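Local coordinates for protein acyl-CoA dehydrogenase FadE3 (Mycobacterium smegmatis, PDB 4IV6) that belongs to the acyl-CoA dehydrogenase family of flavoproteins and binds dihydroflavine-adenine dinucleotide where the chains of a four-subunit assembly meet, at residues B[282-285]-B[286-290]; B[271-275]-B[276-280]. All coordinates share one frame; numbering follows the deposited sequence.

Contact 1 of 2, residues B[282-285]-B[286-290]. With FDA (dihydroflavine-adenine dinucleotide), chain C.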
loop_
_atom_site.group_PDB
_atom_site.type_symbol
_atom_site.label_atom_id
_atom_site.label_comp_id
_atom_site.label_asym_id
_atom_site.label_seq_id
_atom_site.Cartn_x
_atom_site.Cartn_y
_atom_site.Cartn_z
ATOM N N GLN B 282 10.432 -11.202 13.254
ATOM C CA GLN B 282 9.316 -11.216 12.292
ATOM C C GLN B 282 9.246 -9.957 11.436
ATOM O O GLN B 282 8.924 -10.029 10.268
ATOM C CB GLN B 282 7.965 -11.468 13.004
ATOM C CG GLN B 282 7.871 -12.892 13.554
ATOM C CD GLN B 282 6.620 -13.188 14.331
ATOM O OE1 GLN B 282 5.804 -12.299 14.634
ATOM N NE2 GLN B 282 6.470 -14.457 14.711
ATOM N N SER B 283 9.563 -8.798 12.000
ATOM C CA SER B 283 9.500 -7.566 11.209
ATOM C C SER B 283 10.411 -7.648 9.987
ATOM O O SER B 283 10.055 -7.187 8.903
ATOM C CB SER B 283 9.886 -6.354 12.053
ATOM O OG SER B 283 9.088 -6.269 13.217
ATOM N N VAL B 284 11.571 -8.286 10.150
ATOM C CA VAL B 284 12.492 -8.475 9.034
ATOM C C VAL B 284 12.137 -9.652 8.149
ATOM O O VAL B 284 12.147 -9.553 6.925
ATOM C CB VAL B 284 13.925 -8.618 9.542
ATOM C CG1 VAL B 284 14.886 -8.870 8.380
ATOM C CG2 VAL B 284 14.288 -7.359 10.305
ATOM N N GLY B 285 11.804 -10.769 8.769
ATOM C CA GLY B 285 11.416 -11.959 8.038
ATOM C C GLY B 285 10.191 -11.736 7.174
ATOM O O GLY B 285 10.087 -12.258 6.065
ATOM N N ASN B 286 9.269 -10.923 7.673
ATOM C CA ASN B 286 8.079 -10.577 6.919
ATOM C C ASN B 286 8.410 -9.775 5.674
ATOM O O ASN B 286 7.803 -9.975 4.600
ATOM C CB ASN B 286 7.105 -9.793 7.802
ATOM C CG ASN B 286 6.485 -10.641 8.899
ATOM O OD1 ASN B 286 6.618 -11.868 8.923
ATOM N ND2 ASN B 286 5.833 -9.978 9.844
ATOM N N MET B 287 9.342 -8.838 5.798
ATOM C CA MET B 287 9.777 -8.075 4.627
ATOM C C MET B 287 10.387 -9.029 3.609
ATOM O O MET B 287 10.093 -8.937 2.430
ATOM C CB MET B 287 10.782 -6.971 4.975
ATOM C CG MET B 287 10.153 -5.720 5.547
ATOM S SD MET B 287 11.381 -4.382 5.744
ATOM C CE MET B 287 12.413 -4.939 7.081
ATOM N N LEU B 288 11.253 -9.945 4.057
ATOM C CA LEU B 288 11.871 -10.902 3.118
ATOM C C LEU B 288 10.813 -11.754 2.412
ATOM O O LEU B 288 10.918 -12.026 1.211
ATOM C CB LEU B 288 12.866 -11.805 3.856
ATOM C CG LEU B 288 14.055 -11.016 4.404
ATOM C CD1 LEU B 288 14.800 -11.877 5.409
ATOM C CD2 LEU B 288 14.945 -10.536 3.256
ATOM N N ALA B 289 9.829 -12.233 3.174
ATOM C CA ALA B 289 8.774 -13.056 2.597
ATOM C C ALA B 289 7.985 -12.280 1.539
ATOM O O ALA B 289 7.694 -12.809 0.471
ATOM C CB ALA B 289 7.834 -13.589 3.677
ATOM N N ASP B 290 7.657 -11.026 1.850
ATOM C CA ASP B 290 6.891 -10.188 0.924
ATOM C C ASP B 290 7.716 -9.887 -0.317
ATOM O O ASP B 290 7.215 -9.999 -1.432
ATOM C CB ASP B 290 6.430 -8.902 1.589
ATOM C CG ASP B 290 5.260 -9.122 2.493
ATOM O OD1 ASP B 290 4.602 -10.174 2.364
ATOM O OD2 ASP B 290 5.003 -8.269 3.360
HETATM P PA FDA C . -4.532 -17.627 16.198
HETATM O O1A FDA C . -5.249 -17.435 17.495
HETATM O O2A FDA C . -3.460 -18.672 15.997
HETATM O O5B FDA C . -3.882 -16.233 15.765
HETATM C C5B FDA C . -4.517 -14.971 16.013
HETATM C C4B FDA C . -3.696 -13.877 15.332
HETATM O O4B FDA C . -2.346 -13.955 15.820
HETATM C C3B FDA C . -3.610 -14.068 13.827
HETATM O O3B FDA C . -3.415 -12.794 13.255
HETATM C C2B FDA C . -2.329 -14.878 13.674
HETATM O O2B FDA C . -1.744 -14.780 12.396
HETATM C C1B FDA C . -1.475 -14.263 14.747
HETATM N N9A FDA C . -0.454 -15.176 15.229
HETATM C C8A FDA C . -0.654 -16.265 15.987
HETATM N N7A FDA C . 0.529 -16.842 16.252
HETATM C C5A FDA C . 1.517 -16.102 15.652
HETATM C C6A FDA C . 2.980 -16.186 15.510
HETATM N N6A FDA C . 3.678 -17.198 16.098
HETATM N N1A FDA C . 3.589 -15.213 14.787
HETATM C C2A FDA C . 2.903 -14.213 14.202
HETATM N N3A FDA C . 1.555 -14.087 14.272
HETATM C C4A FDA C . 0.846 -15.002 14.974
HETATM N N1 FDA C . -9.301 -25.445 10.352
HETATM C C2 FDA C . -9.341 -26.781 10.218
HETATM O O2 FDA C . -8.573 -27.495 10.918
HETATM N N3 FDA C . -10.159 -27.351 9.331
HETATM C C4 FDA C . -11.006 -26.656 8.565
HETATM O O4 FDA C . -11.746 -27.235 7.787
HETATM C C4X FDA C . -11.033 -25.207 8.642
HETATM N N5 FDA C . -11.843 -24.417 7.917
HETATM C C5X FDA C . -12.097 -23.153 8.373
HETATM C C6 FDA C . -13.228 -22.444 7.951
HETATM C C7 FDA C . -13.472 -21.163 8.385
HETATM C C7M FDA C . -14.701 -20.426 7.942
HETATM C C8 FDA C . -12.579 -20.557 9.263
HETATM C C8M FDA C . -12.746 -19.168 9.772
HETATM C C9 FDA C . -11.457 -21.223 9.672
HETATM C C9A FDA C . -11.210 -22.527 9.261
HETATM N N10 FDA C . -10.052 -23.222 9.741
HETATM C C10 FDA C . -10.089 -24.626 9.622
HETATM C "C1'" FDA C . -9.387 -22.723 10.951
HETATM C "C2'" FDA C . -8.270 -21.814 10.484
HETATM O "O2'" FDA C . -7.247 -22.548 9.799
HETATM C "C3'" FDA C . -7.776 -21.043 11.713
HETATM O "O3'" FDA C . -8.701 -19.959 11.987
HETATM C "C4'" FDA C . -6.395 -20.489 11.476
HETATM O "O4'" FDA C . -5.500 -21.564 11.673
HETATM C "C5'" FDA C . -5.996 -19.380 12.444
HETATM O "O5'" FDA C . -6.225 -19.828 13.741
HETATM P P FDA C . -6.694 -19.002 14.987
HETATM O O1P FDA C . -7.988 -18.349 14.689
HETATM O O2P FDA C . -6.625 -20.002 16.077
HETATM O O3P FDA C . -5.568 -17.857 15.027
#
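Two flat amides mark this first turn of helix, those of N286 and Q282, and they are put to different uses. ND2, at the edge of the N286 carboxamide, lies 4.1 Å from CB of Q282, one helical turn earlier. The Q282 amide leaves the helix altogether. With CG anti to the carbonyl carbon (chi1 -69°) and an extended chain beyond it, this amide reaches the adenine of the chain C dihydroflavine-adenine dinucleotide, donating from NE2 to N1A over 3.0 Å. That bond is noticeably bent (134°), and the two planes are tilted against each other. The third subunit satisfies the remaining amide atoms of this pair: its S283 offers OG to ND2 of N286 and its backbone N to OE1 of Q282, so both ends of the Q282 amide are engaged.

Among the backbone bonds, L288 N donates to V284 O at 3.0 Å, and A289 N donates to G285 O at 2.9 Å. On the apolar flank V284 meets two side chains of the following turn: its CG1 lies 4.2 Å from CD1 of L288, and its CG2 4.4 Å from CE of M287, which a bend at chi3 (-70°) folds back along the helix.

This is the opening of helix 282-310 in the helical C-terminal domain, where one segment serves two cofactors: Q282 reaches the chain C copy, while S283 and V284 line the pocket of another. M287 packs on R339 and V340 of helix 316-340 in its own chain, whereas Q282 and N286 rest on N374 of the second subunit.

Contact 2 of 2, residues B[271-275]-B[276-280]. With FDA (dihydroflavine-adenine dinucleotide), chain D.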
loop_
_atom_site.group_PDB
_atom_site.type_symbol
_atom_site.label_atom_id
_atom_site.label_comp_id
_atom_site.label_asym_id
_atom_site.label_seq_id
_atom_site.Cartn_x
_atom_site.Cartn_y
_atom_site.Cartn_z
ATOM N N ARG B 271 23.917 -10.374 9.743
ATOM C CA ARG B 271 23.728 -9.441 10.828
ATOM C C ARG B 271 22.833 -10.064 11.890
ATOM O O ARG B 271 21.785 -10.653 11.550
ATOM C CB ARG B 271 23.057 -8.173 10.286
ATOM C CG ARG B 271 22.832 -7.069 11.301
ATOM C CD ARG B 271 24.130 -6.523 11.883
ATOM N NE ARG B 271 23.941 -5.189 12.443
ATOM C CZ ARG B 271 24.927 -4.383 12.821
ATOM N NH1 ARG B 271 26.194 -4.764 12.746
ATOM N NH2 ARG B 271 24.649 -3.180 13.276
ATOM N N GLU B 272 23.233 -9.884 13.160
ATOM C CA GLU B 272 22.481 -10.380 14.308
ATOM C C GLU B 272 22.130 -9.217 15.234
ATOM O O GLU B 272 22.829 -8.202 15.267
ATOM C CB GLU B 272 23.249 -11.470 15.069
ATOM C CG GLU B 272 23.616 -12.673 14.210
ATOM C CD GLU B 272 23.982 -13.919 15.001
ATOM O OE1 GLU B 272 23.908 -13.902 16.246
ATOM O OE2 GLU B 272 24.325 -14.940 14.363
ATOM N N SER B 273 21.026 -9.354 15.950
ATOM C CA SER B 273 20.644 -8.425 16.988
ATOM C C SER B 273 19.806 -9.164 18.012
ATOM O O SER B 273 19.054 -10.085 17.672
ATOM C CB SER B 273 19.844 -7.234 16.433
ATOM O OG SER B 273 18.542 -7.581 16.053
ATOM N N PHE B 274 19.973 -8.772 19.266
ATOM C CA PHE B 274 19.205 -9.344 20.385
ATOM C C PHE B 274 19.380 -10.845 20.427
ATOM O O PHE B 274 18.461 -11.550 20.726
ATOM C CB PHE B 274 17.724 -8.947 20.309
ATOM C CG PHE B 274 17.518 -7.470 20.334
ATOM C CD1 PHE B 274 17.545 -6.731 19.168
ATOM C CD2 PHE B 274 17.376 -6.802 21.543
ATOM C CE1 PHE B 274 17.366 -5.364 19.194
ATOM C CE2 PHE B 274 17.214 -5.428 21.583
ATOM C CZ PHE B 274 17.197 -4.707 20.413
ATOM N N GLY B 275 20.575 -11.327 20.085
ATOM C CA GLY B 275 20.887 -12.743 20.198
ATOM C C GLY B 275 20.586 -13.613 18.980
ATOM O O GLY B 275 20.786 -14.821 19.042
ATOM N N LYS B 276 20.115 -13.037 17.869
ATOM C CA LYS B 276 19.870 -13.861 16.677
ATOM C C LYS B 276 20.002 -13.150 15.333
ATOM O O LYS B 276 19.965 -11.922 15.275
ATOM C CB LYS B 276 18.523 -14.558 16.761
ATOM C CG LYS B 276 17.360 -13.658 16.926
ATOM C CD LYS B 276 16.164 -14.423 17.500
ATOM C CE LYS B 276 14.929 -13.528 17.431
ATOM N NZ LYS B 276 13.636 -14.245 17.606
ATOM N N PRO B 277 20.171 -13.950 14.262
ATOM C CA PRO B 277 20.125 -13.427 12.886
ATOM C C PRO B 277 18.844 -12.636 12.704
ATOM O O PRO B 277 17.786 -13.059 13.165
ATOM C CB PRO B 277 20.120 -14.692 12.016
ATOM C CG PRO B 277 20.793 -15.727 12.852
ATOM C CD PRO B 277 20.426 -15.411 14.282
ATOM N N ILE B 278 18.969 -11.470 12.088
ATOM C CA ILE B 278 17.863 -10.542 12.059
ATOM C C ILE B 278 16.656 -11.044 11.303
ATOM O O ILE B 278 15.549 -10.586 11.602
ATOM C CB ILE B 278 18.256 -9.126 11.574
ATOM C CG1 ILE B 278 18.876 -9.148 10.175
ATOM C CG2 ILE B 278 19.154 -8.455 12.584
ATOM C CD1 ILE B 278 19.010 -7.763 9.557
ATOM N N TRP B 279 16.826 -11.965 10.344
ATOM C CA TRP B 279 15.653 -12.564 9.681
ATOM C C TRP B 279 14.699 -13.236 10.651
ATOM O O TRP B 279 13.516 -13.365 10.360
ATOM C CB TRP B 279 16.038 -13.560 8.584
ATOM C CG TRP B 279 16.580 -14.898 9.039
ATOM C CD1 TRP B 279 17.890 -15.239 9.198
ATOM C CD2 TRP B 279 15.826 -16.070 9.359
ATOM N NE1 TRP B 279 18.011 -16.550 9.564
ATOM C CE2 TRP B 279 16.759 -17.091 9.666
ATOM C CE3 TRP B 279 14.447 -16.380 9.347
ATOM C CZ2 TRP B 279 16.364 -18.382 10.018
ATOM C CZ3 TRP B 279 14.055 -17.673 9.695
ATOM C CH2 TRP B 279 15.001 -18.644 10.035
ATOM N N GLN B 280 15.206 -13.650 11.806
ATOM C CA GLN B 280 14.385 -14.328 12.794
ATOM C C GLN B 280 13.549 -13.346 13.617
ATOM O O GLN B 280 12.720 -13.779 14.406
ATOM C CB GLN B 280 15.234 -15.218 13.718
ATOM C CG GLN B 280 16.033 -16.303 13.000
ATOM C CD GLN B 280 16.794 -17.201 13.944
ATOM O OE1 GLN B 280 16.788 -17.015 15.158
ATOM N NE2 GLN B 280 17.483 -18.177 13.391
HETATM P PA FDA D . 20.335 -3.063 13.069
HETATM O O1A FDA D . 21.518 -3.866 12.636
HETATM O O2A FDA D . 19.935 -2.900 14.517
HETATM O O5B FDA D . 19.041 -3.614 12.310
HETATM C C5B FDA D . 19.081 -4.097 10.960
HETATM C C4B FDA D . 17.650 -4.394 10.512
HETATM O O4B FDA D . 17.068 -5.319 11.444
HETATM C C3B FDA D . 16.766 -3.157 10.539
HETATM O O3B FDA D . 15.747 -3.352 9.584
HETATM C C2B FDA D . 16.156 -3.224 11.933
HETATM O O2B FDA D . 14.949 -2.508 12.059
HETATM C C1B FDA D . 15.963 -4.707 12.087
HETATM N N9A FDA D . 15.955 -5.119 13.480
HETATM C C8A FDA D . 17.011 -5.151 14.307
HETATM N N7A FDA D . 16.618 -5.609 15.507
HETATM C C5A FDA D . 15.275 -5.884 15.448
HETATM C C6A FDA D . 14.238 -6.358 16.380
HETATM N N6A FDA D . 14.553 -6.672 17.667
HETATM N N1A FDA D . 12.976 -6.477 15.894
HETATM C C2A FDA D . 12.660 -6.164 14.624
HETATM N N3A FDA D . 13.559 -5.702 13.719
HETATM C C4A FDA D . 14.850 -5.549 14.096
HETATM N N1 FDA D . 23.358 7.040 15.684
HETATM C C2 FDA D . 23.874 7.753 16.699
HETATM O O2 FDA D . 24.082 7.188 17.806
HETATM N N3 FDA D . 24.134 9.054 16.552
HETATM C C4 FDA D . 23.947 9.712 15.403
HETATM O O4 FDA D . 24.225 10.897 15.324
HETATM C C4X FDA D . 23.395 9.022 14.253
HETATM N N5 FDA D . 23.167 9.590 13.056
HETATM C C5X FDA D . 23.075 8.780 11.958
HETATM C C6 FDA D . 23.282 9.281 10.668
HETATM C C7 FDA D . 23.161 8.477 9.560
HETATM C C7M FDA D . 23.410 9.024 8.185
HETATM C C8 FDA D . 22.830 7.135 9.722
HETATM C C8M FDA D . 22.658 6.190 8.585
HETATM C C9 FDA D . 22.603 6.629 10.972
HETATM C C9A FDA D . 22.745 7.424 12.103
HETATM N N10 FDA D . 22.549 6.859 13.405
HETATM C C10 FDA D . 23.101 7.590 14.477
HETATM C "C1'" FDA D . 22.617 5.400 13.553
HETATM C "C2'" FDA D . 21.196 4.891 13.454
HETATM O "O2'" FDA D . 20.405 5.320 14.571
HETATM C "C3'" FDA D . 21.274 3.370 13.287
HETATM O "O3'" FDA D . 21.601 3.069 11.905
HETATM C "C4'" FDA D . 19.964 2.723 13.654
HETATM O "O4'" FDA D . 19.937 2.661 15.065
HETATM C "C5'" FDA D . 19.806 1.299 13.133
HETATM O "O5'" FDA D . 20.934 0.571 13.499
HETATM P P FDA D . 21.648 -0.578 12.709
HETATM O O1P FDA D . 22.063 -0.080 11.380
HETATM O O2P FDA D . 22.685 -1.025 13.668
HETATM O O3P FDA D . 20.425 -1.595 12.490
#
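K276 O is held by two donors of the facing strand: S273 N at 2.9 Å, tilted from the carbonyl plane, and the CA-H of E272, a weaker contact with CA 3.1 Å away. The return bond, K276 N to S273 O, is 3.1 Å long and nearly straight at its hydrogen (166°), yet its donor stands well above the carbonyl plane. Two residues back from the turn, beyond the non-hydrogen-bonded pair E272-P277, I278 N donates to R271 O over 3.0 Å, in the carbonyl plane.

Strands 272-273 and 276-277 thus form a beta hairpin with a two-residue loop, a type I' turn from S273 to K276 with F274 and G275 at its corners. The E272 side chain runs alongside the P277 ring.

The hairpin and the residues flanking it present R271, S273, F274 and I278 to the chain D dihydroflavine-adenine dinucleotide. The R271 chain, bent at chi2 (63°), brings O1A to the edge of the guanidinium, near its plane: NE donates to O1A at 2.8 Å, and NH2 to O2P at 2.9 Å. NH1 of R271 donates instead to P129 O of the fourth subunit. OG of S273, hydrogen-bonded to H281 NE2, comes within 2.8 Å of N7A. CD1 of I278 touches the ribose at O4B, 3.6 Å away, while the F274 ring meets the adenine amino group N6A obliquely; the backbone N of F274 is hydrogen-bonded to OD2 of D134 of the fourth subunit.

Overall arrangement
Contact 2 comes first along the chain and closes just before contact 1 opens: the hairpin 272-277 with its 3-10 segment 278-280 follows helix 234-270, and H281 alone separates it from helix 282-310. Their centres lie 13 Å apart, far out on the same side of the chain's centre, both within the C-terminal acyl-CoA dehydrogenase region. They touch directly, I278 O lying 3.3 Å from V284 CB, and the W279 side chain meeting L288. Together they illustrate how a hairpin between two long helices can build a shared binding surface: contact 2 supplies residues for one dihydroflavine-adenine dinucleotide, contact 1 adds to that pocket and also reaches a second copy, and both touch the fourth subunit.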